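Local coordinates for protein L-lysine 6-monooxygenase involved in desferrioxamine biosynthesis (Erwinia amylovora CFBP1430, PDB 5O8P) that probably uses FAD and NADPH to hydroxylate a terminal amine of cadaverine, a step in making the siderophore desferrioxamine E, at residues 172-184 with 333-345. Sequence-based numbering, arbitrary orientation.
Sequences YRERFVHSSEYLL and TEGLVMATGYHYQ. With FAD (flavin-adenine dinucleotide), chain C.
His178 NE2 donates to Gly341 O at 3.0 Å, with the acceptor in the ring plane though the bond bends to 143°, and a weak bond reaches Trp164 O. Its ND1 accepts from Ser180 N and lies 2.6 Å from Ser180 OG, which chi1 of 47° turns back over its own backbone toward the ring. Fixed so, the imidazole sets its edge against the face of Tyr342, T-shaped with planes at 85°, while Met338 O, which accepts from Ser179 N, lies over one imidazole face, toward its rim. Histidine suits this place, a small flat ring whose two nitrogens, flanking CE1, can bond Ser180 and Gly341 at once. Tyr342, a residue of the FAD pocket, joins this pairing to the flavin, its CE1 approaching the methyl C8M. Upstream the backbones pair as parallel strands: Val177 N donates to Leu336 O, and Met338 N to Val177 O at 2.8 Å. Bent at chi2 and chi3, Met338 curls its flexible, unbranched chain until CE stands 3.7 Å above the centre of the Phe176 ring, a CH-pi contact. Gly341, with a positive phi that glycine adopts easily, donates its N-H to a water that also bonds Ser179 OG. Strand 177-178 borders the five-stranded parallel Rossmann-type sheet, with 335-338 between it and 194-198; helix 202-213 packs on Val337, Ser179 and Ala339, and strands 303-311 and 315-322 against Leu336.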
loop_
_atom_site.group_PDB
_atom_site.type_symbol
_atom_site.label_atom_id
_atom_site.label_comp_id
_atom_site.label_asym_id
_atom_site.label_seq_id
_atom_site.Cartn_x
_atom_site.Cartn_y
_atom_site.Cartn_z
ATOM N N TYR B 172 12.559 -30.613 30.074
ATOM C CA TYR B 172 13.612 -29.680 29.658
ATOM C C TYR B 172 13.170 -28.223 29.776
ATOM O O TYR B 172 13.793 -27.337 29.197
ATOM C CB TYR B 172 14.051 -30.016 28.226
ATOM C CG TYR B 172 14.268 -31.498 28.020
ATOM C CD1 TYR B 172 15.493 -32.089 28.311
ATOM C CD2 TYR B 172 13.236 -32.322 27.574
ATOM C CE1 TYR B 172 15.695 -33.457 28.140
ATOM C CE2 TYR B 172 13.424 -33.693 27.406
ATOM C CZ TYR B 172 14.658 -34.257 27.691
ATOM O OH TYR B 172 14.856 -35.611 27.525
ATOM N N ARG B 173 12.124 -27.975 30.563
ATOM C CA ARG B 173 11.649 -26.618 30.859
ATOM C C ARG B 173 12.776 -25.661 31.201
ATOM O O ARG B 173 12.719 -24.492 30.834
ATOM C CB ARG B 173 10.658 -26.639 32.013
ATOM C CG ARG B 173 9.267 -27.138 31.620
ATOM C CD ARG B 173 8.348 -27.281 32.827
ATOM N NE ARG B 173 6.964 -26.876 32.532
ATOM C CZ ARG B 173 6.545 -25.615 32.365
ATOM N NH1 ARG B 173 7.388 -24.582 32.444
ATOM N NH2 ARG B 173 5.257 -25.378 32.105
ATOM N N GLU B 174 13.783 -26.165 31.917
ATOM C CA GLU B 174 14.945 -25.359 32.304
ATOM C C GLU B 174 15.798 -24.871 31.126
ATOM O O GLU B 174 16.390 -23.813 31.225
ATOM C CB GLU B 174 15.821 -26.110 33.317
ATOM C CG GLU B 174 15.115 -26.401 34.646
ATOM C CD GLU B 174 16.050 -26.922 35.763
ATOM O OE1 GLU B 174 17.120 -27.521 35.473
ATOM O OE2 GLU B 174 15.707 -26.744 36.959
ATOM N N ARG B 175 15.870 -25.634 30.034
ATOM C CA ARG B 175 16.759 -25.303 28.886
ATOM C C ARG B 175 16.120 -24.481 27.778
ATOM O O ARG B 175 16.694 -23.492 27.328
ATOM C CB ARG B 175 17.340 -26.567 28.267
ATOM C CG ARG B 175 18.483 -27.116 29.077
ATOM C CD ARG B 175 18.998 -28.417 28.527
ATOM N NE ARG B 175 19.381 -29.305 29.616
ATOM C CZ ARG B 175 20.462 -29.165 30.389
ATOM N NH1 ARG B 175 21.320 -28.163 30.203
ATOM N NH2 ARG B 175 20.694 -30.045 31.360
ATOM N N PHE B 176 14.944 -24.889 27.324
ATOM C CA PHE B 176 14.247 -24.141 26.285
ATOM C C PHE B 176 13.543 -22.918 26.868
ATOM O O PHE B 176 13.399 -22.799 28.066
ATOM C CB PHE B 176 13.308 -25.042 25.472
ATOM C CG PHE B 176 12.043 -25.434 26.175
ATOM C CD1 PHE B 176 10.967 -24.545 26.261
ATOM C CD2 PHE B 176 11.891 -26.716 26.678
ATOM C CE1 PHE B 176 9.785 -24.919 26.877
ATOM C CE2 PHE B 176 10.711 -27.089 27.292
ATOM C CZ PHE B 176 9.650 -26.191 27.391
ATOM N N VAL B 177 13.130 -22.012 25.988
ATOM C CA VAL B 177 12.470 -20.762 26.348
ATOM C C VAL B 177 11.107 -20.710 25.665
ATOM O O VAL B 177 11.045 -20.843 24.449
ATOM C CB VAL B 177 13.304 -19.579 25.818
ATOM C CG1 VAL B 177 12.582 -18.252 26.012
ATOM C CG2 VAL B 177 14.674 -19.541 26.459
ATOM N N HIS B 178 10.034 -20.513 26.424
ATOM C CA HIS B 178 8.718 -20.278 25.833
ATOM C C HIS B 178 8.686 -18.850 25.270
ATOM O O HIS B 178 9.440 -17.970 25.742
ATOM C CB HIS B 178 7.625 -20.465 26.881
ATOM C CG HIS B 178 6.243 -20.486 26.322
ATOM N ND1 HIS B 178 5.487 -19.346 26.163
ATOM C CD2 HIS B 178 5.474 -21.508 25.884
ATOM C CE1 HIS B 178 4.313 -19.662 25.646
ATOM N NE2 HIS B 178 4.277 -20.970 25.473
ATOM N N SER B 179 7.837 -18.612 24.267
ATOM C CA SER B 179 7.779 -17.289 23.650
ATOM C C SER B 179 7.595 -16.181 24.690
ATOM O O SER B 179 8.237 -15.143 24.628
ATOM C CB SER B 179 6.655 -17.229 22.627
ATOM O OG SER B 179 5.400 -17.455 23.243
ATOM N N SER B 180 6.724 -16.435 25.668
ATOM C CA SER B 180 6.447 -15.514 26.783
ATOM C C SER B 180 7.663 -15.076 27.601
ATOM O O SER B 180 7.614 -14.029 28.236
ATOM C CB SER B 180 5.436 -16.145 27.728
ATOM O OG SER B 180 5.792 -17.475 28.003
ATOM N N GLU B 181 8.727 -15.883 27.609
ATOM C CA GLU B 181 9.957 -15.544 28.305
ATOM C C GLU B 181 11.079 -15.125 27.335
ATOM O O GLU B 181 12.273 -15.176 27.693
ATOM C CB GLU B 181 10.408 -16.765 29.094
ATOM C CG GLU B 181 9.354 -17.424 29.973
ATOM C CD GLU B 181 9.874 -18.743 30.564
ATOM O OE1 GLU B 181 10.785 -18.715 31.438
ATOM O OE2 GLU B 181 9.391 -19.821 30.136
ATOM N N TYR B 182 10.721 -14.744 26.105
ATOM C CA TYR B 182 11.708 -14.540 25.045
ATOM C C TYR B 182 12.634 -13.360 25.326
ATOM O O TYR B 182 13.848 -13.518 25.309
ATOM C CB TYR B 182 11.043 -14.349 23.666
ATOM C CG TYR B 182 11.988 -13.824 22.600
ATOM C CD1 TYR B 182 13.045 -14.612 22.136
ATOM C CD2 TYR B 182 11.835 -12.545 22.072
ATOM C CE1 TYR B 182 13.925 -14.127 21.179
ATOM C CE2 TYR B 182 12.697 -12.061 21.090
ATOM C CZ TYR B 182 13.741 -12.853 20.645
ATOM O OH TYR B 182 14.628 -12.396 19.684
ATOM N N LEU B 183 12.072 -12.184 25.569
ATOM C CA LEU B 183 12.915 -11.004 25.745
ATOM C C LEU B 183 13.934 -11.147 26.868
ATOM O O LEU B 183 15.046 -10.664 26.717
ATOM C CB LEU B 183 12.092 -9.726 25.932
ATOM C CG LEU B 183 11.710 -8.933 24.666
ATOM C CD1 LEU B 183 11.278 -7.536 25.101
ATOM C CD2 LEU B 183 12.815 -8.836 23.611
ATOM N N LEU B 184 13.578 -11.841 27.940
ATOM C CA LEU B 184 14.511 -12.090 29.060
ATOM C C LEU B 184 15.675 -13.002 28.667
ATOM O O LEU B 184 16.787 -12.827 29.157
ATOM C CB LEU B 184 13.806 -12.740 30.257
ATOM C CG LEU B 184 12.476 -12.216 30.822
ATOM C CD1 LEU B 184 12.025 -13.126 31.971
ATOM C CD2 LEU B 184 12.553 -10.748 31.246
ATOM N N THR B 333 19.685 -28.660 17.658
ATOM C CA THR B 333 19.734 -27.233 17.981
ATOM C C THR B 333 20.227 -27.017 19.423
ATOM O O THR B 333 19.976 -27.851 20.302
ATOM C CB THR B 333 18.357 -26.562 17.744
ATOM O OG1 THR B 333 18.495 -25.130 17.734
ATOM C CG2 THR B 333 17.327 -26.985 18.791
ATOM N N GLU B 334 20.937 -25.914 19.655
ATOM C CA GLU B 334 21.387 -25.568 20.999
ATOM C C GLU B 334 20.267 -24.830 21.690
ATOM O O GLU B 334 19.758 -25.287 22.716
ATOM C CB GLU B 334 22.656 -24.716 20.969
ATOM C CG GLU B 334 23.854 -25.450 20.388
ATOM C CD GLU B 334 25.180 -24.727 20.603
ATOM O OE1 GLU B 334 25.173 -23.548 21.034
ATOM O OE2 GLU B 334 26.238 -25.341 20.314
ATOM N N GLY B 335 19.883 -23.698 21.105
ATOM C CA GLY B 335 18.771 -22.874 21.596
ATOM C C GLY B 335 17.469 -23.366 21.016
ATOM O O GLY B 335 17.421 -23.808 19.871
ATOM N N LEU B 336 16.411 -23.289 21.807
ATOM C CA LEU B 336 15.093 -23.740 21.398
ATOM C C LEU B 336 14.062 -22.762 21.938
ATOM O O LEU B 336 13.927 -22.610 23.136
ATOM C CB LEU B 336 14.844 -25.141 21.935
ATOM C CG LEU B 336 13.490 -25.784 21.665
ATOM C CD1 LEU B 336 13.234 -25.843 20.175
ATOM C CD2 LEU B 336 13.440 -27.184 22.257
ATOM N N VAL B 337 13.366 -22.067 21.046
ATOM C CA VAL B 337 12.273 -21.188 21.432
ATOM C C VAL B 337 10.980 -21.931 21.154
ATOM O O VAL B 337 10.672 -22.230 20.012
ATOM C CB VAL B 337 12.303 -19.867 20.658
ATOM C CG1 VAL B 337 11.062 -19.045 20.958
ATOM C CG2 VAL B 337 13.550 -19.081 21.006
ATOM N N MET B 338 10.237 -22.228 22.209
ATOM C CA MET B 338 8.969 -22.932 22.107
ATOM C C MET B 338 7.817 -21.909 22.004
ATOM O O MET B 338 7.253 -21.469 23.007
ATOM C CB MET B 338 8.823 -23.844 23.323
ATOM C CG MET B 338 7.876 -24.998 23.118
ATOM S SD MET B 338 8.638 -26.345 22.203
ATOM C CE MET B 338 9.744 -27.012 23.447
ATOM N N ALA B 339 7.490 -21.514 20.775
ATOM C CA ALA B 339 6.402 -20.559 20.497
ATOM C C ALA B 339 5.114 -21.314 20.202
ATOM O O ALA B 339 4.495 -21.152 19.152
ATOM C CB ALA B 339 6.785 -19.653 19.332
ATOM N N THR B 340 4.709 -22.128 21.160
ATOM C CA THR B 340 3.593 -23.037 20.998
ATOM C C THR B 340 2.294 -22.481 21.611
ATOM O O THR B 340 1.299 -23.210 21.755
ATOM C CB THR B 340 3.962 -24.389 21.623
ATOM O OG1 THR B 340 4.506 -24.178 22.936
ATOM C CG2 THR B 340 5.006 -25.087 20.749
ATOM N N GLY B 341 2.304 -21.196 21.971
ATOM C CA GLY B 341 1.103 -20.517 22.423
ATOM C C GLY B 341 0.632 -20.912 23.812
ATOM O O GLY B 341 1.427 -21.350 24.643
ATOM N N TYR B 342 -0.679 -20.766 24.030
ATOM C CA TYR B 342 -1.311 -20.825 25.345
ATOM C C TYR B 342 -2.504 -21.788 25.341
ATOM O O TYR B 342 -3.101 -22.035 24.309
ATOM C CB TYR B 342 -1.793 -19.421 25.729
ATOM C CG TYR B 342 -0.684 -18.408 25.937
ATOM C CD1 TYR B 342 0.029 -17.868 24.870
ATOM C CD2 TYR B 342 -0.371 -17.964 27.215
ATOM C CE1 TYR B 342 1.042 -16.948 25.077
ATOM C CE2 TYR B 342 0.622 -17.019 27.434
ATOM C CZ TYR B 342 1.333 -16.512 26.363
ATOM O OH TYR B 342 2.334 -15.581 26.578
ATOM N N HIS B 343 -2.852 -22.318 26.505
ATOM C CA HIS B 343 -4.036 -23.173 26.672
ATOM C C HIS B 343 -4.786 -22.716 27.918
ATOM O O HIS B 343 -4.139 -22.348 28.901
ATOM C CB HIS B 343 -3.589 -24.646 26.773
ATOM C CG HIS B 343 -4.660 -25.614 27.172
ATOM N ND1 HIS B 343 -5.810 -25.811 26.430
ATOM C CD2 HIS B 343 -4.721 -26.490 28.204
ATOM C CE1 HIS B 343 -6.542 -26.751 27.004
ATOM N NE2 HIS B 343 -5.906 -27.177 28.083
ATOM N N TYR B 344 -6.121 -22.650 27.883
ATOM C CA TYR B 344 -6.887 -22.375 29.107
ATOM C C TYR B 344 -7.157 -23.674 29.835
ATOM O O TYR B 344 -7.555 -24.654 29.224
ATOM C CB TYR B 344 -8.219 -21.647 28.836
ATOM C CG TYR B 344 -9.035 -21.359 30.112
ATOM C CD1 TYR B 344 -9.941 -22.297 30.631
ATOM C CD2 TYR B 344 -8.905 -20.138 30.792
ATOM C CE1 TYR B 344 -10.677 -22.034 31.791
ATOM C CE2 TYR B 344 -9.632 -19.871 31.953
ATOM C CZ TYR B 344 -10.511 -20.821 32.450
ATOM O OH TYR B 344 -11.232 -20.548 33.588
ATOM N N GLN B 345 -6.929 -23.681 31.139
ATOM C CA GLN B 345 -7.502 -24.709 32.005
ATOM C C GLN B 345 -8.044 -24.034 33.266
ATOM O O GLN B 345 -7.445 -23.069 33.769
ATOM C CB GLN B 345 -6.513 -25.847 32.310
ATOM C CG GLN B 345 -5.247 -25.439 33.043
ATOM C CD GLN B 345 -4.231 -26.571 33.115
ATOM O OE1 GLN B 345 -4.020 -27.295 32.138
ATOM N NE2 GLN B 345 -3.592 -26.724 34.267
HETATM P PA FAD C . -4.399 -12.045 30.745
HETATM O O1A FAD C . -3.156 -11.208 30.506
HETATM O O2A FAD C . -4.288 -13.550 30.741
HETATM O O5B FAD C . -4.986 -11.539 32.162
HETATM C C5B FAD C . -5.205 -12.415 33.262
HETATM C C4B FAD C . -4.859 -11.785 34.606
HETATM O O4B FAD C . -5.498 -12.529 35.656
HETATM C C3B FAD C . -3.364 -11.822 34.904
HETATM O O3B FAD C . -2.952 -10.528 35.365
HETATM C C2B FAD C . -3.205 -12.928 35.946
HETATM O O2B FAD C . -2.132 -12.716 36.868
HETATM C C1B FAD C . -4.540 -12.880 36.665
HETATM N N9A FAD C . -4.919 -14.100 37.430
HETATM C C8A FAD C . -4.937 -15.386 37.024
HETATM N N7A FAD C . -5.352 -16.198 38.036
HETATM C C5A FAD C . -5.608 -15.424 39.112
HETATM C C6A FAD C . -6.074 -15.616 40.513
HETATM N N6A FAD C . -6.364 -16.850 40.992
HETATM N N1A FAD C . -6.204 -14.516 41.301
HETATM C C2A FAD C . -5.920 -13.275 40.853
HETATM N N3A FAD C . -5.487 -13.033 39.600
HETATM C C4A FAD C . -5.319 -14.042 38.702
HETATM N N1 FAD C . -5.232 -10.297 20.668
HETATM C C2 FAD C . -5.618 -9.268 19.868
HETATM O O2 FAD C . -6.837 -9.144 19.614
HETATM N N3 FAD C . -4.736 -8.382 19.354
HETATM C C4 FAD C . -3.415 -8.469 19.597
HETATM O O4 FAD C . -2.622 -7.643 19.106
HETATM C C4X FAD C . -2.913 -9.566 20.462
HETATM N N5 FAD C . -1.600 -9.706 20.748
HETATM C C5X FAD C . -1.174 -10.720 21.538
HETATM C C6 FAD C . 0.191 -10.816 21.796
HETATM C C7 FAD C . 0.704 -11.831 22.601
HETATM C C7M FAD C . 2.187 -11.916 22.863
HETATM C C8 FAD C . -0.234 -12.828 23.194
HETATM C C8M FAD C . 0.294 -13.935 24.067
HETATM C C9 FAD C . -1.604 -12.743 22.939
HETATM C C9A FAD C . -2.135 -11.722 22.128
HETATM N N10 FAD C . -3.536 -11.590 21.841
HETATM C C10 FAD C . -3.933 -10.511 21.001
HETATM C "C1'" FAD C . -4.584 -12.506 22.369
HETATM C "C2'" FAD C . -5.239 -11.977 23.666
HETATM O "O2'" FAD C . -5.587 -10.584 23.524
HETATM C "C3'" FAD C . -4.371 -12.165 24.925
HETATM O "O3'" FAD C . -4.103 -13.558 25.147
HETATM C "C4'" FAD C . -5.004 -11.582 26.195
HETATM O "O4'" FAD C . -3.974 -11.245 27.131
HETATM C "C5'" FAD C . -5.979 -12.546 26.867
HETATM O "O5'" FAD C . -6.891 -11.799 27.674
HETATM P P FAD C . -6.982 -12.056 29.251
HETATM O O1P FAD C . -7.975 -11.070 29.830
HETATM O O2P FAD C . -7.235 -13.533 29.362
HETATM O O3P FAD C . -5.469 -11.574 29.610
HETATM O O HOH W 1 3.738 -18.821 21.553
#